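PDB 4PHR: putative glycosyltransferase (GalT1) from Streptococcus parasanguinis, which probably acts as a glycosyltransferase, this chain being its GT-D-fold domain with UDP bound. Local coordinates for residues Glu267-Glu270 against Gln271-Ala274; Glu187-Arg190 against Leu191-Asn195; Ala214-Thr218 against Lys219-Ala223. All blocks are in the same frame, centred on the assembly; numbering follows the deposited sequence.

Followed from the N terminus, the chain makes contact 2 first (187-195, within helix 185-195), then contact 3 (214-223, ending helix 206-218) and last contact 1 (267-274, where helix 266-271 runs into strand 272-275). Each is local, so none closes a long loop, and none nest or cross. Contacts 2 and 3 have centres about 12 Å apart and meet through Leu189 and Thr192 on Leu216 and a long, weak ion pair between Glu193 and Lys219. Contact 1 touches contact 2 through Val273 and Asn195. Contacts 3 and 1 lead into the outermost strands, 223-225 and 272-275, of the five-stranded parallel sheet, while the helix of contact 2 packs on its strands 147-153 and 170-176.

Contact 1: residues Glu267-Glu270 against Gln271-Ala274; sequences EYQE and QIVA
The ring of Tyr268 carries the CD1 methyl of Ile272 over one face, a CH-pi contact with CD1 4.2 Å from the ring centroid and 26° off the normal; the methyl lies toward the CE2-CZ side, 3.8 Å from CE2. A chi1 of 167° sets the Tyr268 ring beside its own carbonyl carbon, on the side where Ile272 follows. The same Ile272 CD1 also meets the amide oxygen OE1 of Gln269 at 3.7 Å, the two side chains running alongside each other. The Gln271 amide is turned 56° against the Glu267 carboxylate, and its NE2 comes 3.8 Å from Glu267 CG, a van der Waals approach to the methylene by side chains that cross at an angle. Its other end, OE1, accepts a hydrogen bond from Arg173 NE on strand 170-176. Here helix 266-271 gives way directly to strand 272-275, an outermost strand of the parallel five-stranded sheet in this GT-D domain. The last helical turn tightens to three-residue spacing: Gln271 N binds Tyr268 O at 2.9 Å, and Ile272 N binds Gln269 O at 3.1 Å, each donor standing well above the carbonyl plane. Weak bonds from Gln271 N to Glu267 O and from Ile272 N to Tyr268 O keep the four-residue spacing. One water donates to both Gln269 O and Ile272 O, 2.8 Å from each.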
# COMPACT_ATOMS: atom_id res chain seq x y z
N GLU A 267 1.08 -21.14 13.11
CA GLU A 267 0.00 -20.81 12.19
C GLU A 267 0.52 -20.03 10.98
O GLU A 267 0.17 -20.34 9.84
CB GLU A 267 -1.11 -20.03 12.90
CG GLU A 267 -2.28 -19.68 12.00
CD GLU A 267 -3.54 -19.32 12.76
OE1 GLU A 267 -3.43 -18.85 13.92
OE2 GLU A 267 -4.65 -19.51 12.21
N TYR A 268 1.35 -19.03 11.22
CA TYR A 268 2.00 -18.28 10.15
C TYR A 268 2.83 -19.21 9.29
O TYR A 268 2.71 -19.22 8.06
CB TYR A 268 2.84 -17.15 10.76
CG TYR A 268 3.82 -16.47 9.82
CD1 TYR A 268 3.38 -15.58 8.84
CD2 TYR A 268 5.19 -16.66 9.96
CE1 TYR A 268 4.29 -14.94 7.99
CE2 TYR A 268 6.10 -16.03 9.13
CZ TYR A 268 5.65 -15.17 8.15
OH TYR A 268 6.57 -14.55 7.33
N GLN A 269 3.68 -20.02 9.92
CA GLN A 269 4.53 -20.92 9.17
C GLN A 269 3.72 -21.84 8.26
O GLN A 269 4.07 -22.06 7.10
CB GLN A 269 5.44 -21.73 10.11
CG GLN A 269 6.35 -20.86 10.96
CD GLN A 269 7.38 -20.11 10.14
OE1 GLN A 269 7.75 -20.54 9.05
NE2 GLN A 269 7.84 -18.97 10.66
N GLU A 270 2.62 -22.36 8.79
CA GLU A 270 1.78 -23.28 8.02
C GLU A 270 1.06 -22.59 6.85
O GLU A 270 0.63 -23.25 5.91
CB GLU A 270 0.79 -23.99 8.94
CG GLU A 270 1.45 -24.98 9.90
CD GLU A 270 0.54 -25.43 11.02
OE1 GLU A 270 -0.49 -24.76 11.27
OE2 GLU A 270 0.85 -26.46 11.66
N GLN A 271 0.95 -21.27 6.90
CA GLN A 271 0.36 -20.51 5.81
C GLN A 271 1.34 -20.26 4.66
O GLN A 271 0.93 -19.97 3.54
CB GLN A 271 -0.20 -19.18 6.32
CG GLN A 271 -1.38 -19.33 7.26
CD GLN A 271 -1.79 -18.03 7.94
OE1 GLN A 271 -1.09 -17.02 7.86
NE2 GLN A 271 -2.94 -18.05 8.61
N ILE A 272 2.63 -20.38 4.93
CA ILE A 272 3.64 -20.07 3.92
C ILE A 272 3.70 -21.13 2.83
O ILE A 272 3.94 -22.31 3.11
CB ILE A 272 5.04 -19.88 4.55
CG1 ILE A 272 5.03 -18.73 5.57
CG2 ILE A 272 6.11 -19.68 3.45
CD1 ILE A 272 6.35 -18.55 6.30
N VAL A 273 3.48 -20.72 1.59
CA VAL A 273 3.53 -21.65 0.47
C VAL A 273 4.95 -21.78 -0.07
O VAL A 273 5.40 -22.87 -0.41
CB VAL A 273 2.57 -21.26 -0.67
CG1 VAL A 273 1.17 -21.07 -0.13
CG2 VAL A 273 3.05 -20.00 -1.36
N ALA A 274 5.66 -20.66 -0.14
CA ALA A 274 7.05 -20.66 -0.57
C ALA A 274 7.73 -19.38 -0.12
O ALA A 274 7.08 -18.37 0.14
CB ALA A 274 7.14 -20.81 -2.09
O HOH W 1 4.41 -24.13 5.24

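Contact 2: residues Glu187-Arg190 against Leu191-Asn195; sequences EILR and LTEKN
Arg190, Leu191 and Glu193 carry most of this contact, which spans successive turns of helix 185-195 with the four-residue spacing of an alpha-helix. Leu191 rests on the turn before it: its CG lies 3.4 Å from Glu187 O, and its CD1 lies 4.0 Å from Glu187 OE2, the two side chains pointing the same way. Arg190 runs beside Lys194 through their aliphatic parts, CG to CE 4.1 Å. A bend at chi3 (63°) then turns the guanidinium aside, and Arg190 NE and Lys194 NZ remain 6.4 Å apart. Arg190 O accepts from Lys194 N and from a water that also donates, weakly, to Glu193 OE1. Glu193 lays its CG against Leu189 O at 3.2 Å, while OE2 reaches Leu189 CG at 3.3 Å, at the leucine's branch point, the two side chains crossing at an angle. OE2 also makes a long, weak ion pair with Lys219 NZ. Ile188 and Thr192 pack on strands 147-153 and 170-176, Leu191 also touches the latter, and Ile188 lies near the UDP-binding residues Pro177 and Ala181. Ile188 O is gripped twice by Thr192, from opposite faces of its carbonyl plane: by N at 2.9 Å and by OG1 at 2.7 Å.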
# COMPACT_ATOMS: atom_id res chain seq x y z
N GLU A 187 10.09 -14.22 -10.74
CA GLU A 187 9.72 -15.36 -9.90
C GLU A 187 8.49 -15.06 -9.02
O GLU A 187 7.61 -15.92 -8.85
CB GLU A 187 10.89 -15.82 -9.03
CG GLU A 187 10.57 -17.03 -8.16
CD GLU A 187 11.70 -17.43 -7.24
OE1 GLU A 187 12.69 -16.67 -7.15
OE2 GLU A 187 11.61 -18.51 -6.62
N ILE A 188 8.44 -13.86 -8.46
CA ILE A 188 7.30 -13.48 -7.64
C ILE A 188 6.02 -13.52 -8.46
O ILE A 188 5.01 -14.08 -8.02
CB ILE A 188 7.50 -12.09 -7.00
CG1 ILE A 188 8.68 -12.13 -6.03
CG2 ILE A 188 6.22 -11.67 -6.29
CD1 ILE A 188 9.20 -10.76 -5.60
N LEU A 189 6.06 -12.94 -9.66
CA LEU A 189 4.88 -12.95 -10.51
C LEU A 189 4.48 -14.38 -10.87
O LEU A 189 3.31 -14.73 -10.80
CB LEU A 189 5.13 -12.15 -11.79
CG LEU A 189 3.96 -12.12 -12.78
CD1 LEU A 189 2.70 -11.54 -12.13
CD2 LEU A 189 4.32 -11.35 -14.05
N ARG A 190 5.46 -15.19 -11.25
CA ARG A 190 5.21 -16.57 -11.66
C ARG A 190 4.55 -17.39 -10.55
O ARG A 190 3.55 -18.06 -10.78
CB ARG A 190 6.53 -17.21 -12.11
CG ARG A 190 6.38 -18.62 -12.67
CD ARG A 190 7.69 -19.14 -13.26
NE ARG A 190 8.75 -19.25 -12.27
CZ ARG A 190 9.81 -18.46 -12.21
NH1 ARG A 190 9.97 -17.49 -13.11
NH2 ARG A 190 10.73 -18.63 -11.27
N LEU A 191 5.08 -17.29 -9.33
CA LEU A 191 4.55 -18.08 -8.22
C LEU A 191 3.22 -17.51 -7.70
O LEU A 191 2.37 -18.26 -7.22
CB LEU A 191 5.57 -18.20 -7.08
CG LEU A 191 6.86 -18.95 -7.44
CD1 LEU A 191 7.69 -19.24 -6.20
CD2 LEU A 191 6.57 -20.24 -8.21
N THR A 192 3.05 -16.20 -7.80
CA THR A 192 1.77 -15.61 -7.42
C THR A 192 0.65 -16.15 -8.32
O THR A 192 -0.38 -16.60 -7.82
CB THR A 192 1.80 -14.07 -7.47
OG1 THR A 192 2.81 -13.59 -6.56
CG2 THR A 192 0.46 -13.49 -7.05
N GLU A 193 0.88 -16.14 -9.63
CA GLU A 193 -0.09 -16.69 -10.58
C GLU A 193 -0.43 -18.14 -10.27
O GLU A 193 -1.60 -18.53 -10.30
CB GLU A 193 0.46 -16.62 -12.00
CG GLU A 193 0.69 -15.23 -12.56
CD GLU A 193 1.31 -15.27 -13.94
OE1 GLU A 193 0.98 -16.19 -14.72
OE2 GLU A 193 2.15 -14.39 -14.25
N LYS A 194 0.60 -18.94 -10.01
CA LYS A 194 0.42 -20.37 -9.75
C LYS A 194 -0.45 -20.62 -8.53
O LYS A 194 -1.13 -21.65 -8.44
CB LYS A 194 1.78 -21.03 -9.52
CG LYS A 194 2.57 -21.29 -10.78
CD LYS A 194 3.98 -21.72 -10.42
CE LYS A 194 4.71 -22.27 -11.62
NZ LYS A 194 4.07 -23.54 -12.06
N ASN A 195 -0.42 -19.69 -7.57
CA ASN A 195 -1.10 -19.90 -6.30
C ASN A 195 -2.38 -19.09 -6.14
O ASN A 195 -3.02 -19.15 -5.09
CB ASN A 195 -0.14 -19.60 -5.15
CG ASN A 195 0.87 -20.71 -4.94
OD1 ASN A 195 0.56 -21.73 -4.34
ND2 ASN A 195 2.08 -20.51 -5.45
O HOH W 2 2.80 -18.83 -13.49

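Contact 3: residues Ala214-Thr218 against Lys219-Ala223; sequences ADLTT and KGYQA
Leu216, in the last turn of helix 206-218, packs on Tyr221 and Ala223 of the chain that follows. Its CB touches two other beta carbons, 4.2 Å from both Tyr221 CB and Ala223 CB. Beyond CG the branches part: CD2 meets Ala223 CB at 3.9 Å and also Thr192 of helix 185-195, while CD1 lies against Leu189 of the same helix. Neither chi1 (-108°) nor chi2 is staggered, and the branches so turned are packed against both Ala223 and that helix. The backbone oxygen of Leu216 faces the edge of the Tyr221 ring, in its plane, with CD2 of Tyr221 3.5 Å away. Leu216 O also accepts the hydrogen bond from Tyr221 N at 2.9 Å, 161° at the hydrogen. Together with Gly220 N to Thr217 O at 3.0 Å, this makes a Schellman motif that ends the helix. Gly220 is the C-prime residue, with a positive phi of 91°, a conformation that glycine adopts readily. Lys219 lays its aliphatic chain back over the final turn, with CG 3.3 Å from Asp215 O, and its N makes weak bonds to Asp215 O and Leu216 O. One turn earlier, Ala214 O receives both N and OG1 of Thr218 from opposite faces of its plane. Asp215 is held by Arg59 of helix 54-64 and by Tyr185 OH. Leu216, Tyr221 and Ala223 pack on Ile201 of strand 200-204, while Ala223 leads into strand 223-225, an outermost strand of the five-stranded parallel sheet.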
# COMPACT_ATOMS: atom_id res chain seq x y z
N ALA A 214 -0.40 -4.55 -11.16
CA ALA A 214 -0.65 -4.20 -12.56
C ALA A 214 -0.64 -5.43 -13.45
O ALA A 214 -1.55 -5.63 -14.26
CB ALA A 214 0.36 -3.17 -13.04
N ASP A 215 0.38 -6.27 -13.30
CA ASP A 215 0.50 -7.46 -14.15
C ASP A 215 -0.56 -8.52 -13.85
O ASP A 215 -1.06 -9.18 -14.76
CB ASP A 215 1.91 -8.07 -14.06
CG ASP A 215 2.97 -7.21 -14.74
OD1 ASP A 215 2.61 -6.28 -15.51
OD2 ASP A 215 4.17 -7.48 -14.52
N LEU A 216 -0.89 -8.70 -12.57
CA LEU A 216 -1.94 -9.64 -12.16
C LEU A 216 -3.29 -9.20 -12.72
O LEU A 216 -4.11 -10.03 -13.12
CB LEU A 216 -2.01 -9.71 -10.63
CG LEU A 216 -1.56 -10.89 -9.77
CD1 LEU A 216 -0.72 -11.93 -10.51
CD2 LEU A 216 -0.84 -10.36 -8.52
N THR A 217 -3.53 -7.89 -12.72
CA THR A 217 -4.77 -7.31 -13.22
C THR A 217 -4.92 -7.53 -14.73
O THR A 217 -6.02 -7.80 -15.22
CB THR A 217 -4.83 -5.80 -12.91
OG1 THR A 217 -4.76 -5.62 -11.49
CG2 THR A 217 -6.12 -5.17 -13.43
N THR A 218 -3.81 -7.42 -15.45
CA THR A 218 -3.80 -7.67 -16.89
C THR A 218 -4.13 -9.13 -17.18
O THR A 218 -4.66 -9.46 -18.25
CB THR A 218 -2.44 -7.29 -17.50
OG1 THR A 218 -2.22 -5.89 -17.33
CG2 THR A 218 -2.40 -7.63 -18.98
N LYS A 219 -3.83 -10.00 -16.23
CA LYS A 219 -4.12 -11.43 -16.34
C LYS A 219 -5.48 -11.77 -15.74
O LYS A 219 -5.84 -12.95 -15.61
CB LYS A 219 -3.01 -12.26 -15.69
CG LYS A 219 -1.62 -12.05 -16.29
CD LYS A 219 -0.58 -12.91 -15.59
CE LYS A 219 0.28 -13.68 -16.59
NZ LYS A 219 1.41 -12.86 -17.13
N GLY A 220 -6.23 -10.74 -15.36
CA GLY A 220 -7.60 -10.91 -14.92
C GLY A 220 -7.86 -11.14 -13.44
O GLY A 220 -8.99 -11.41 -13.04
N TYR A 221 -6.82 -11.00 -12.62
CA TYR A 221 -6.96 -11.20 -11.18
C TYR A 221 -7.31 -9.90 -10.46
O TYR A 221 -6.90 -8.82 -10.88
CB TYR A 221 -5.66 -11.75 -10.59
CG TYR A 221 -5.31 -13.14 -11.06
CD1 TYR A 221 -5.90 -14.26 -10.50
CD2 TYR A 221 -4.38 -13.33 -12.08
CE1 TYR A 221 -5.58 -15.53 -10.93
CE2 TYR A 221 -4.05 -14.59 -12.51
CZ TYR A 221 -4.65 -15.69 -11.94
OH TYR A 221 -4.33 -16.95 -12.37
N GLN A 222 -8.06 -10.01 -9.37
CA GLN A 222 -8.20 -8.90 -8.44
C GLN A 222 -7.07 -8.97 -7.41
O GLN A 222 -6.96 -9.94 -6.66
CB GLN A 222 -9.56 -8.90 -7.74
CG GLN A 222 -9.75 -7.66 -6.87
CD GLN A 222 -11.03 -7.68 -6.04
OE1 GLN A 222 -11.71 -8.70 -5.95
NE2 GLN A 222 -11.34 -6.55 -5.43
N ALA A 223 -6.24 -7.94 -7.41
CA ALA A 223 -5.11 -7.86 -6.49
C ALA A 223 -5.09 -6.48 -5.86
O ALA A 223 -5.25 -5.47 -6.55
CB ALA A 223 -3.81 -8.15 -7.22